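Local atomic coordinates of toxin protein (Yersinia entomophaga, PDB entry 6AQK), a protein that probably transfers ADP-ribose from NAD+ to a target in the host cell, acting as a toxin. Residues 28-42 and 53-67. Residues are numbered along the deposited sequence; the frame is centred on the assembly and turned at random.
Sequences PYYSSFTIALQKLNI and NFISKWAEIGRNMKP. With PT (platinum (II) ion), chain B.
The indole N-H of Trp58 is shared between two oxygens of helix 28-39. Its main bond runs from NE1 to Tyr29 O at 3.1 Å. With an N-H...O angle of 142° it meets a lone pair in the carbonyl plane, although the oxygen lies somewhat out of the indole plane; Tyr29 O also accepts from Phe33 N. The second, from NE1 to Ser32 OG, spans 2.9 Å but is weak, being bent to 124°. Ser32 OG, placed between its own backbone N and carbonyl carbon, donates in turn to Pro28 O at 2.7 Å, which ties the hydroxyl to the preceding turn. Phe33 joins the two aromatic residues of helix 53-63: the edge of its ring points at the face of the Trp58 six-membered ring, while Phe54 CZ stands 3.6 Å above the centre of the Phe33 ring, giving two T-shaped pairs in one cluster. The two successive helices cross steeply, running roughly against each other at 127°. Their axes approach to 8.6 Å with knobs-into-holes packing: Ala36 sits among Phe54, Lys57, Trp58 and Ile61. Phe77 of helix 74-90 adds a further ring against Phe54 and Trp58, and Val80 packs on Phe33. Beyond Ala36, Leu40 CD1 rests on Phe54 CA (3.7 Å). At the far end Pro28 packs against Met65 and Pro67, and Met65 SD binds a platinum ion at 2.4 Å.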
ATOM      1  N   PRO A  28      -5.042  -1.390 -12.469  1.00 35.25           N
ATOM      2  CA  PRO A  28      -4.888   0.044 -12.795  1.00 39.77           C
ATOM      3  C   PRO A  28      -6.157   0.899 -12.592  1.00 35.44           C
ATOM      4  O   PRO A  28      -6.051   2.055 -12.202  1.00 33.73           O
ATOM      5  CB  PRO A  28      -4.514   0.012 -14.304  1.00 42.83           C
ATOM      6  CG  PRO A  28      -3.837  -1.312 -14.492  1.00 43.90           C
ATOM      7  CD  PRO A  28      -4.667  -2.226 -13.638  1.00 39.00           C
ATOM      8  N   TYR A  29      -7.323   0.330 -12.877  1.00 33.39           N
ATOM      9  CA  TYR A  29      -8.594   1.031 -12.638  1.00 31.42           C
ATOM     10  C   TYR A  29      -8.786   1.274 -11.108  1.00 30.58           C
ATOM     11  O   TYR A  29      -9.174   2.338 -10.680  1.00 29.33           O
ATOM     12  CB  TYR A  29      -9.765   0.226 -13.159  1.00 34.14           C
ATOM     13  CG  TYR A  29      -9.839   0.262 -14.677  1.00 31.73           C
ATOM     14  CD1 TYR A  29     -10.478   1.278 -15.315  1.00 33.82           C
ATOM     15  CD2 TYR A  29      -9.182  -0.711 -15.467  1.00 40.86           C
ATOM     16  CE1 TYR A  29     -10.544   1.316 -16.711  1.00 35.18           C
ATOM     17  CE2 TYR A  29      -9.236  -0.670 -16.870  1.00 37.24           C
ATOM     18  CZ  TYR A  29      -9.924   0.339 -17.458  1.00 36.55           C
ATOM     19  OH  TYR A  29      -9.971   0.450 -18.804  1.00 41.90           O
ATOM     20  N   TYR A  30      -8.513   0.273 -10.317  1.00 30.41           N
ATOM     21  CA  TYR A  30      -8.694   0.354  -8.821  1.00 31.76           C
ATOM     22  C   TYR A  30      -7.668   1.268  -8.187  1.00 32.71           C
ATOM     23  O   TYR A  30      -7.993   2.118  -7.299  1.00 32.23           O
ATOM     24  CB  TYR A  30      -8.641  -1.080  -8.180  1.00 31.55           C
ATOM     25  CG  TYR A  30      -9.935  -1.784  -8.470  1.00 29.95           C
ATOM     26  CD1 TYR A  30     -10.130  -2.417  -9.698  1.00 31.28           C
ATOM     27  CD2 TYR A  30     -11.001  -1.731  -7.572  1.00 30.97           C
ATOM     28  CE1 TYR A  30     -11.350  -2.977 -10.034  1.00 35.46           C
ATOM     29  CE2 TYR A  30     -12.234  -2.285  -7.902  1.00 34.61           C
ATOM     30  CZ  TYR A  30     -12.394  -2.900  -9.145  1.00 37.57           C
ATOM     31  OH  TYR A  30     -13.545  -3.466  -9.508  1.00 31.77           O
ATOM     32  N   SER A  31      -6.421   1.087  -8.619  1.00 33.00           N
ATOM     33  CA  SER A  31      -5.339   1.912  -8.133  1.00 33.70           C
ATOM     34  C   SER A  31      -5.578   3.407  -8.470  1.00 34.21           C
ATOM     35  O   SER A  31      -5.484   4.270  -7.611  1.00 30.89           O
ATOM     36  CB  SER A  31      -4.009   1.462  -8.726  1.00 38.76           C
ATOM     37  OG  SER A  31      -2.992   2.218  -8.092  1.00 46.46           O
ATOM     38  N   SER A  32      -5.925   3.691  -9.720  1.00 31.75           N
ATOM     39  CA  SER A  32      -6.170   5.037 -10.131  1.00 32.43           C
ATOM     40  C   SER A  32      -7.403   5.691  -9.458  1.00 33.89           C
ATOM     41  O   SER A  32      -7.407   6.928  -9.178  1.00 32.34           O
ATOM     42  CB  SER A  32      -6.190   5.102 -11.677  1.00 33.88           C
ATOM     43  OG  SER A  32      -7.311   4.436 -12.216  1.00 37.29           O
ATOM     44  N   PHE A  33      -8.424   4.887  -9.160  1.00 30.04           N
ATOM     45  CA  PHE A  33      -9.588   5.335  -8.441  1.00 28.15           C
ATOM     46  C   PHE A  33      -9.150   5.786  -6.987  1.00 32.49           C
ATOM     47  O   PHE A  33      -9.558   6.876  -6.523  1.00 31.05           O
ATOM     48  CB  PHE A  33     -10.585   4.216  -8.320  1.00 30.03           C
ATOM     49  CG  PHE A  33     -11.941   4.593  -7.742  1.00 30.13           C
ATOM     50  CD1 PHE A  33     -12.177   4.639  -6.340  1.00 31.12           C
ATOM     51  CD2 PHE A  33     -13.023   4.761  -8.573  1.00 31.36           C
ATOM     52  CE1 PHE A  33     -13.428   4.973  -5.835  1.00 31.33           C
ATOM     53  CE2 PHE A  33     -14.269   5.059  -8.067  1.00 30.68           C
ATOM     54  CZ  PHE A  33     -14.474   5.174  -6.690  1.00 31.90           C
ATOM     55  N   THR A  34      -8.330   5.001  -6.310  1.00 28.76           N
ATOM     56  CA  THR A  34      -8.001   5.337  -4.942  1.00 31.28           C
ATOM     57  C   THR A  34      -7.015   6.503  -4.931  1.00 34.53           C
ATOM     58  O   THR A  34      -7.040   7.318  -3.979  1.00 35.89           O
ATOM     59  CB  THR A  34      -7.552   4.135  -4.081  1.00 29.42           C
ATOM     60  OG1 THR A  34      -6.356   3.512  -4.598  1.00 31.92           O
ATOM     61  CG2 THR A  34      -8.674   3.100  -3.959  1.00 33.70           C
ATOM     62  N   ILE A  35      -6.184   6.594  -5.958  1.00 33.92           N
ATOM     63  CA  ILE A  35      -5.365   7.786  -6.128  1.00 34.11           C
ATOM     64  C   ILE A  35      -6.254   9.004  -6.293  1.00 34.75           C
ATOM     65  O   ILE A  35      -6.006  10.055  -5.646  1.00 35.72           O
ATOM     66  CB  ILE A  35      -4.363   7.622  -7.226  1.00 33.83           C
ATOM     67  CG1 ILE A  35      -3.297   6.580  -6.766  1.00 31.08           C
ATOM     68  CG2 ILE A  35      -3.716   8.947  -7.576  1.00 38.69           C
ATOM     69  CD1 ILE A  35      -2.372   6.180  -7.865  1.00 38.42           C
ATOM     70  N   ALA A  36      -7.272   8.898  -7.131  1.00 30.99           N
ATOM     71  CA  ALA A  36      -8.205  10.058  -7.269  1.00 30.27           C
ATOM     72  C   ALA A  36      -8.833  10.464  -5.990  1.00 31.34           C
ATOM     73  O   ALA A  36      -8.933  11.676  -5.732  1.00 38.13           O
ATOM     74  CB  ALA A  36      -9.241   9.819  -8.290  1.00 32.60           C
ATOM     75  N   LEU A  37      -9.223   9.503  -5.146  1.00 33.32           N
ATOM     76  CA  LEU A  37      -9.792   9.812  -3.810  1.00 33.31           C
ATOM     77  C   LEU A  37      -8.795  10.625  -2.974  1.00 34.87           C
ATOM     78  O   LEU A  37      -9.224  11.520  -2.270  1.00 34.86           O
ATOM     79  CB  LEU A  37     -10.110   8.554  -3.046  1.00 31.63           C
ATOM     80  CG  LEU A  37     -11.191   7.559  -3.520  1.00 32.26           C
ATOM     81  CD1 LEU A  37     -11.149   6.312  -2.624  1.00 32.97           C
ATOM     82  CD2 LEU A  37     -12.535   8.213  -3.454  1.00 36.15           C
ATOM     83  N   GLN A  38      -7.503  10.273  -3.040  1.00 32.88           N
ATOM     84  CA  GLN A  38      -6.470  11.023  -2.306  1.00 36.84           C
ATOM     85  C   GLN A  38      -6.364  12.438  -2.823  1.00 40.66           C
ATOM     86  O   GLN A  38      -6.353  13.405  -2.032  1.00 41.04           O
ATOM     87  CB  GLN A  38      -5.061  10.423  -2.415  1.00 40.07           C
ATOM     88  CG  GLN A  38      -4.899   9.010  -1.912  1.00 43.90           C
ATOM     89  CD  GLN A  38      -3.474   8.505  -2.117  1.00 48.17           C
ATOM     90  OE1 GLN A  38      -3.243   7.516  -2.805  1.00 52.40           O
ATOM     91  NE2 GLN A  38      -2.507   9.201  -1.518  1.00 42.38           N
ATOM     92  N   LYS A  39      -6.279  12.562  -4.140  1.00 35.77           N
ATOM     93  CA  LYS A  39      -6.003  13.855  -4.800  1.00 39.86           C
ATOM     94  C   LYS A  39      -7.159  14.812  -4.579  1.00 38.78           C
ATOM     95  O   LYS A  39      -6.966  16.026  -4.559  1.00 39.15           O
ATOM     96  CB  LYS A  39      -5.722  13.741  -6.323  1.00 39.03           C
ATOM     97  CG  LYS A  39      -4.412  13.087  -6.810  1.00 42.99           C
ATOM     98  CD  LYS A  39      -3.305  13.114  -5.796  1.00 52.52           C
ATOM     99  CE  LYS A  39      -2.056  12.379  -6.274  1.00 59.51           C
ATOM    100  NZ  LYS A  39      -1.442  12.981  -7.498  1.00 57.28           N
ATOM    101  N   LEU A  40      -8.361  14.294  -4.405  1.00 36.34           N
ATOM    102  CA  LEU A  40      -9.487  15.156  -4.254  1.00 38.01           C
ATOM    103  C   LEU A  40      -9.916  15.245  -2.803  1.00 39.41           C
ATOM    104  O   LEU A  40     -10.982  15.701  -2.575  1.00 38.02           O
ATOM    105  CB  LEU A  40     -10.655  14.696  -5.140  1.00 37.79           C
ATOM    106  CG  LEU A  40     -10.360  14.852  -6.659  1.00 38.23           C
ATOM    107  CD1 LEU A  40     -11.471  14.221  -7.522  1.00 37.95           C
ATOM    108  CD2 LEU A  40     -10.191  16.328  -7.027  1.00 40.05           C
ATOM    109  N   ASN A  41      -9.105  14.745  -1.872  1.00 37.19           N
ATOM    110  CA  ASN A  41      -9.464  14.694  -0.469  1.00 42.48           C
ATOM    111  C   ASN A  41     -10.857  14.143  -0.175  1.00 42.27           C
ATOM    112  O   ASN A  41     -11.556  14.635   0.682  1.00 42.09           O
ATOM    113  CB  ASN A  41      -9.233  16.118   0.111  1.00 45.55           C
ATOM    114  CG  ASN A  41      -7.818  16.599  -0.133  1.00 42.25           C
ATOM    115  OD1 ASN A  41      -7.610  17.619  -0.746  1.00 49.02           O
ATOM    116  ND2 ASN A  41      -6.830  15.812   0.285  1.00 41.75           N
ATOM    117  N   ILE A  42     -11.283  13.094  -0.879  1.00 39.01           N
ATOM    118  CA  ILE A  42     -12.589  12.503  -0.599  1.00 35.69           C
ATOM    119  C   ILE A  42     -12.466  11.636   0.669  1.00 38.64           C
ATOM    120  O   ILE A  42     -11.554  10.795   0.754  1.00 36.18           O
ATOM    121  CB  ILE A  42     -13.049  11.566  -1.748  1.00 38.37           C
ATOM    122  CG1 ILE A  42     -13.089  12.238  -3.139  1.00 43.03           C
ATOM    123  CG2 ILE A  42     -14.354  10.913  -1.389  1.00 38.72           C
ATOM    124  CD1 ILE A  42     -14.098  13.325  -3.298  1.00 46.22           C
ATOM    125  N   ASN A  53     -16.417  15.679 -11.606  1.00 46.34           N
ATOM    126  CA  ASN A  53     -15.061  16.058 -11.346  1.00 46.54           C
ATOM    127  C   ASN A  53     -14.216  14.821 -10.962  1.00 36.97           C
ATOM    128  O   ASN A  53     -13.050  14.766 -11.324  1.00 40.66           O
ATOM    129  CB  ASN A  53     -14.921  17.134 -10.241  1.00 42.56           C
ATOM    130  CG  ASN A  53     -13.547  17.741 -10.263  1.00 46.93           C
ATOM    131  OD1 ASN A  53     -13.049  18.051 -11.345  1.00 50.59           O
ATOM    132  ND2 ASN A  53     -12.862  17.812  -9.089  1.00 45.22           N
ATOM    133  N   PHE A  54     -14.792  13.916 -10.173  1.00 43.09           N
ATOM    134  CA  PHE A  54     -14.054  12.721  -9.774  1.00 39.99           C
ATOM    135  C   PHE A  54     -13.645  11.925 -11.017  1.00 39.22           C
ATOM    136  O   PHE A  54     -12.463  11.535 -11.233  1.00 35.85           O
ATOM    137  CB  PHE A  54     -14.868  11.878  -8.796  1.00 40.55           C
ATOM    138  CG  PHE A  54     -14.125  10.663  -8.337  1.00 37.03           C
ATOM    139  CD1 PHE A  54     -13.253  10.742  -7.264  1.00 37.27           C
ATOM    140  CD2 PHE A  54     -14.199   9.486  -9.056  1.00 39.87           C
ATOM    141  CE1 PHE A  54     -12.522   9.628  -6.892  1.00 39.91           C
ATOM    142  CE2 PHE A  54     -13.423   8.375  -8.706  1.00 36.60           C
ATOM    143  CZ  PHE A  54     -12.620   8.458  -7.627  1.00 34.06           C
ATOM    144  N   ILE A  55     -14.626  11.681 -11.868  1.00 36.15           N
ATOM    145  CA  ILE A  55     -14.395  10.887 -13.056  1.00 42.55           C
ATOM    146  C   ILE A  55     -13.322  11.487 -13.908  1.00 42.41           C
ATOM    147  O   ILE A  55     -12.417  10.774 -14.386  1.00 39.67           O
ATOM    148  CB  ILE A  55     -15.721  10.624 -13.814  1.00 43.93           C
ATOM    149  CG1 ILE A  55     -16.558   9.627 -13.009  1.00 47.08           C
ATOM    150  CG2 ILE A  55     -15.452  10.046 -15.192  1.00 46.18           C
ATOM    151  CD1 ILE A  55     -18.060   9.641 -13.301  1.00 52.61           C
ATOM    152  N   SER A  56     -13.371  12.809 -14.067  1.00 43.43           N
ATOM    153  CA  SER A  56     -12.389  13.512 -14.859  1.00 47.26           C
ATOM    154  C   SER A  56     -10.911  13.337 -14.369  1.00 42.59           C
ATOM    155  O   SER A  56      -9.974  12.983 -15.126  1.00 39.92           O
ATOM    156  CB  SER A  56     -12.791  14.983 -14.936  1.00 51.31           C
ATOM    157  OG  SER A  56     -11.790  15.655 -15.664  1.00 61.57           O
ATOM    158  N   LYS A  57     -10.740  13.494 -13.066  1.00 40.91           N
ATOM    159  CA  LYS A  57      -9.461  13.268 -12.432  1.00 38.51           C
ATOM    160  C   LYS A  57      -9.035  11.809 -12.540  1.00 38.01           C
ATOM    161  O   LYS A  57      -7.895  11.502 -12.862  1.00 40.11           O
ATOM    162  CB  LYS A  57      -9.582  13.633 -10.930  1.00 41.23           C
ATOM    163  CG  LYS A  57      -8.262  13.591 -10.153  1.00 45.36           C
ATOM    164  CD  LYS A  57      -7.179  14.418 -10.855  1.00 49.89           C
ATOM    165  CE  LYS A  57      -6.465  15.323  -9.882  1.00 60.04           C
ATOM    166  NZ  LYS A  57      -5.667  16.303 -10.659  1.00 61.44           N
ATOM    167  N   TRP A  58      -9.975  10.909 -12.242  1.00 38.70           N
ATOM    168  CA  TRP A  58      -9.704   9.476 -12.322  1.00 39.50           C
ATOM    169  C   TRP A  58      -9.198   9.110 -13.731  1.00 38.25           C
ATOM    170  O   TRP A  58      -8.170   8.409 -13.884  1.00 34.13           O
ATOM    171  CB  TRP A  58     -10.982   8.717 -11.945  1.00 37.84           C
ATOM    172  CG  TRP A  58     -10.858   7.236 -11.944  1.00 35.15           C
ATOM    173  CD1 TRP A  58      -9.717   6.469 -11.770  1.00 34.73           C
ATOM    174  CD2 TRP A  58     -11.931   6.338 -12.116  1.00 31.00           C
ATOM    175  NE1 TRP A  58     -10.056   5.120 -11.825  1.00 37.90           N
ATOM    176  CE2 TRP A  58     -11.416   5.032 -12.031  1.00 30.94           C
ATOM    177  CE3 TRP A  58     -13.302   6.519 -12.335  1.00 33.86           C
ATOM    178  CZ2 TRP A  58     -12.238   3.895 -12.228  1.00 34.36           C
ATOM    179  CZ3 TRP A  58     -14.084   5.438 -12.514  1.00 33.79           C
ATOM    180  CH2 TRP A  58     -13.558   4.119 -12.455  1.00 33.52           C
ATOM    181  N   ALA A  59      -9.867   9.638 -14.759  1.00 36.61           N
ATOM    182  CA  ALA A  59      -9.472   9.318 -16.162  1.00 38.12           C
ATOM    183  C   ALA A  59      -8.046   9.790 -16.445  1.00 37.55           C
ATOM    184  O   ALA A  59      -7.221   9.080 -17.054  1.00 38.47           O
ATOM    185  CB  ALA A  59     -10.485   9.917 -17.153  1.00 39.82           C
ATOM    186  N   GLU A  60      -7.738  10.975 -15.958  1.00 42.66           N
ATOM    187  CA  GLU A  60      -6.411  11.558 -16.134  1.00 45.73           C
ATOM    188  C   GLU A  60      -5.364  10.660 -15.539  1.00 38.84           C
ATOM    189  O   GLU A  60      -4.393  10.314 -16.227  1.00 42.49           O
ATOM    190  CB  GLU A  60      -6.414  12.935 -15.496  1.00 50.82           C
ATOM    191  CG  GLU A  60      -5.127  13.746 -15.443  1.00 58.97           C
ATOM    192  CD  GLU A  60      -5.374  15.036 -14.640  1.00 61.26           C
ATOM    193  OE1 GLU A  60      -6.456  15.661 -14.797  1.00 59.81           O
ATOM    194  OE2 GLU A  60      -4.543  15.374 -13.790  1.00 68.42           O
ATOM    195  N   ILE A  61      -5.591  10.210 -14.295  1.00 36.98           N
ATOM    196  CA  ILE A  61      -4.602   9.338 -13.638  1.00 34.16           C
ATOM    197  C   ILE A  61      -4.483   7.967 -14.361  1.00 36.11           C
ATOM    198  O   ILE A  61      -3.381   7.426 -14.615  1.00 33.57           O
ATOM    199  CB  ILE A  61      -4.977   9.136 -12.197  1.00 35.35           C
ATOM    200  CG1 ILE A  61      -4.975  10.465 -11.457  1.00 39.22           C
ATOM    201  CG2 ILE A  61      -4.064   8.125 -11.478  1.00 34.31           C
ATOM    202  CD1 ILE A  61      -5.945  10.417 -10.302  1.00 39.34           C
ATOM    203  N   GLY A  62      -5.634   7.426 -14.757  1.00 33.29           N
ATOM    204  CA  GLY A  62      -5.685   6.080 -15.326  1.00 37.96           C
ATOM    205  C   GLY A  62      -5.020   5.991 -16.694  1.00 37.38           C
ATOM    206  O   GLY A  62      -4.374   4.996 -17.011  1.00 36.15           O
ATOM    207  N   ARG A  63      -5.019   7.094 -17.425  1.00 41.93           N
ATOM    208  CA  ARG A  63      -4.262   7.126 -18.700  1.00 42.50           C
ATOM    209  C   ARG A  63      -2.752   7.050 -18.575  1.00 41.22           C
ATOM    210  O   ARG A  63      -2.072   6.668 -19.504  1.00 44.06           O
ATOM    211  CB  ARG A  63      -4.683   8.378 -19.468  1.00 47.90           C
ATOM    212  CG  ARG A  63      -6.004   8.180 -20.174  1.00 51.74           C
ATOM    213  CD  ARG A  63      -6.229   9.301 -21.181  1.00 59.18           C
ATOM    214  NE  ARG A  63      -6.340  10.608 -20.513  1.00 60.51           N
ATOM    215  CZ  ARG A  63      -7.477  11.164 -20.072  1.00 60.69           C
ATOM    216  NH1 ARG A  63      -7.423  12.364 -19.481  1.00 58.24           N
ATOM    217  NH2 ARG A  63      -8.667  10.542 -20.202  1.00 59.20           N
ATOM    218  N   ASN A  64      -2.219   7.390 -17.407  1.00 42.47           N
ATOM    219  CA  ASN A  64      -0.781   7.317 -17.138  1.00 41.69           C
ATOM    220  C   ASN A  64      -0.318   6.029 -16.482  1.00 48.54           C
ATOM    221  O   ASN A  64       0.843   5.908 -16.105  1.00 48.11           O
ATOM    222  CB  ASN A  64      -0.366   8.557 -16.290  1.00 42.23           C
ATOM    223  CG  ASN A  64      -0.578   9.831 -17.062  1.00 44.91           C
ATOM    224  OD1 ASN A  64      -0.359   9.853 -18.270  1.00 40.35           O
ATOM    225  ND2 ASN A  64      -1.078  10.872 -16.405  1.00 41.28           N
ATOM    226  N   MET A  65      -1.204   5.056 -16.317  1.00 46.89           N
ATOM    227  CA  MET A  65      -0.794   3.799 -15.653  1.00 49.17           C
ATOM    228  C   MET A  65      -0.221   2.855 -16.681  1.00 54.39           C
ATOM    229  O   MET A  65      -0.536   2.985 -17.878  1.00 45.67           O
ATOM    230  CB  MET A  65      -1.973   3.136 -14.929  1.00 49.30           C
ATOM    231  CG  MET A  65      -2.667   4.001 -13.888  1.00 47.31           C
ATOM    232  SD  MET A  65      -1.815   4.212 -12.302  1.00 60.54           S
ATOM    233  CE  MET A  65      -0.649   5.504 -12.699  1.00 50.88           C
ATOM    234  N   LYS A  66       0.588   1.908 -16.181  1.00 51.91           N
ATOM    235  CA  LYS A  66       1.195   0.813 -16.943  1.00 56.51           C
ATOM    236  C   LYS A  66       0.623  -0.531 -16.424  1.00 55.02           C
ATOM    237  O   LYS A  66       0.946  -0.923 -15.297  1.00 59.93           O
ATOM    238  CB  LYS A  66       2.731   0.819 -16.743  1.00 52.95           C
ATOM    239  N   PRO A  67      -0.255  -1.225 -17.163  1.00 55.75           N
ATOM    240  CA  PRO A  67      -0.884  -0.762 -18.405  1.00 50.62           C
ATOM    241  C   PRO A  67      -1.951   0.306 -18.157  1.00 51.10           C
ATOM    242  O   PRO A  67      -2.408   0.494 -16.994  1.00 46.66           O
ATOM    243  CB  PRO A  67      -1.537  -2.042 -18.984  1.00 59.90           C
ATOM    244  CG  PRO A  67      -1.779  -2.915 -17.793  1.00 53.82           C
ATOM    245  CD  PRO A  67      -0.635  -2.611 -16.832  1.00 55.13           C
TER
HETATM  246 PT    PT B1001       0.071   2.718 -12.333  0.96 64.53          PT